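Dihydrocoumarin hydrolase, AncDHCH1 (Pseudomonas sp., PDB 6C2C) probably hydrolyses the lactone dihydrocoumarin with a pair of zinc ions, as an ancestral relative of the organophosphate-degrading methyl-parathion hydrolase. Local coordinates at residues A[30-35]-A[100-105]. Sequence-based numbering, arbitrary orientation.
Sequences TALSDG and ANLKAA
Leu32 and Asn101 join a strand to a helix packed on one face of a mixed beta sheet, part of the alpha-beta/beta-alpha sandwich of the metallo-beta-lactamase fold. The axes of 30-35 and 100-104 approach to 8.0 Å at 149°, so the helix runs roughly antiparallel to the strand. The packed core is apolar, built on Leu32, which sends its two methyls to different partners. Leu32 CD1 meets Leu102 CD1 at 3.9 Å, the two side chains crossing at a slant. Leu32 CD2 lies against the helix backbone, 3.9 Å from Asn101 O, and also touches CB of Ala105. Ala105 CB is also met by Thr30 CG2 at 3.8 Å. A chi1 of -48° in Thr30 places CG2 opposite the backbone N, facing Ala105, while OG1 bonds Arg21 NH1, which also bonds Ala105 O. Phe19 of strand 19-24 packs on Thr30, Leu32 and Ala105.

The solvent side begins round the flanks of the helix, where Ala100 and Ala104 are exposed, and Lys103 points away from the strand; none of the three touches 30-35. At the margin, by the partly exposed Ser33, the link is short and polar. Ser33 OG accepts from Gly35 N at 3.0 Å, an ST turn. The one hydrogen bond between the segments runs from Asn101 ND2 to Ser33 O over 2.8 Å, nearly straight at 169°, with the oxygen almost in the Asn101 amide plane.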
loop_
_atom_site.group_PDB
_atom_site.type_symbol
_atom_site.label_atom_id
_atom_site.label_comp_id
_atom_site.label_asym_id
_atom_site.label_seq_id
_atom_site.Cartn_x
_atom_site.Cartn_y
_atom_site.Cartn_z
ATOM N N THR A 30 -8.430 -9.498 3.192
ATOM C CA THR A 30 -9.341 -8.360 2.991
ATOM C C THR A 30 -8.489 -7.183 2.517
ATOM O O THR A 30 -7.721 -6.618 3.304
ATOM C CB THR A 30 -10.138 -7.994 4.255
ATOM O OG1 THR A 30 -10.739 -9.156 4.856
ATOM C CG2 THR A 30 -11.220 -6.936 3.919
ATOM N N ALA A 31 -8.605 -6.802 1.236
ATOM C CA ALA A 31 -8.047 -5.522 0.796
ATOM C C ALA A 31 -8.818 -4.399 1.467
ATOM O O ALA A 31 -10.058 -4.424 1.510
ATOM C CB ALA A 31 -8.165 -5.391 -0.736
ATOM N N LEU A 32 -8.101 -3.429 2.018
ATOM C CA LEU A 32 -8.698 -2.295 2.677
ATOM C C LEU A 32 -8.296 -1.023 1.954
ATOM O O LEU A 32 -7.110 -0.776 1.720
ATOM C CB LEU A 32 -8.258 -2.249 4.143
ATOM C CG LEU A 32 -8.689 -3.438 5.026
ATOM C CD1 LEU A 32 -7.984 -3.345 6.370
ATOM C CD2 LEU A 32 -10.195 -3.384 5.265
ATOM N N SER A 33 -9.268 -0.189 1.638
ATOM C CA SER A 33 -8.952 1.085 1.015
ATOM C C SER A 33 -8.754 2.171 2.072
ATOM O O SER A 33 -9.576 2.308 3.000
ATOM C CB SER A 33 -10.107 1.478 0.103
ATOM O OG SER A 33 -9.908 2.784 -0.429
ATOM N N ASP A 34 -7.689 2.956 1.931
ATOM C CA ASP A 34 -7.571 4.120 2.758
ATOM C C ASP A 34 -8.190 5.360 2.123
ATOM O O ASP A 34 -8.120 6.439 2.741
ATOM C CB ASP A 34 -6.088 4.411 3.073
ATOM C CG ASP A 34 -5.925 5.390 4.231
ATOM O OD1 ASP A 34 -6.553 5.160 5.302
ATOM O OD2 ASP A 34 -5.141 6.348 4.084
ATOM N N GLY A 35 -8.766 5.212 0.947
ATOM C CA GLY A 35 -9.183 6.352 0.142
ATOM C C GLY A 35 -8.328 6.431 -1.109
ATOM O O GLY A 35 -7.509 5.549 -1.410
ATOM N N ALA A 100 -12.445 3.119 9.114
ATOM C CA ALA A 100 -13.869 2.876 8.847
ATOM C C ALA A 100 -14.064 1.627 7.987
ATOM O O ALA A 100 -15.028 0.848 8.170
ATOM C CB ALA A 100 -14.449 4.110 8.135
ATOM N N ASN A 101 -13.141 1.383 7.048
ATOM C CA ASN A 101 -13.304 0.235 6.156
ATOM C C ASN A 101 -12.957 -1.075 6.847
ATOM O O ASN A 101 -13.585 -2.091 6.571
ATOM C CB ASN A 101 -12.448 0.502 4.887
ATOM C CG ASN A 101 -13.129 1.519 4.017
ATOM O OD1 ASN A 101 -14.386 1.544 4.035
ATOM N ND2 ASN A 101 -12.402 2.382 3.303
ATOM N N LEU A 102 -12.010 -1.046 7.796
ATOM C CA LEU A 102 -11.736 -2.204 8.642
ATOM C C LEU A 102 -12.986 -2.580 9.427
ATOM O O LEU A 102 -13.338 -3.752 9.534
ATOM C CB LEU A 102 -10.593 -1.882 9.612
ATOM C CG LEU A 102 -10.177 -3.014 10.554
ATOM C CD1 LEU A 102 -9.638 -4.230 9.741
ATOM C CD2 LEU A 102 -9.167 -2.525 11.582
ATOM N N LYS A 103 -13.650 -1.579 10.004
ATOM C CA LYS A 103 -14.883 -1.831 10.745
ATOM C C LYS A 103 -15.960 -2.395 9.832
ATOM O O LYS A 103 -16.647 -3.357 10.191
ATOM C CB LYS A 103 -15.378 -0.536 11.369
ATOM C CG LYS A 103 -16.679 -0.635 12.217
ATOM C CD LYS A 103 -17.136 0.807 12.641
ATOM C CE LYS A 103 -18.429 0.813 13.499
ATOM N NZ LYS A 103 -18.056 0.274 14.797
ATOM N N ALA A 104 -16.104 -1.807 8.647
ATOM C CA ALA A 104 -17.108 -2.349 7.720
ATOM C C ALA A 104 -16.785 -3.783 7.319
ATOM O O ALA A 104 -17.701 -4.596 7.083
ATOM C CB ALA A 104 -17.224 -1.439 6.504
ATOM N N ALA A 105 -15.489 -4.128 7.278
ATOM C CA ALA A 105 -15.040 -5.468 6.933
ATOM C C ALA A 105 -15.211 -6.453 8.074
ATOM O O ALA A 105 -14.917 -7.650 7.912
ATOM C CB ALA A 105 -13.562 -5.401 6.506
#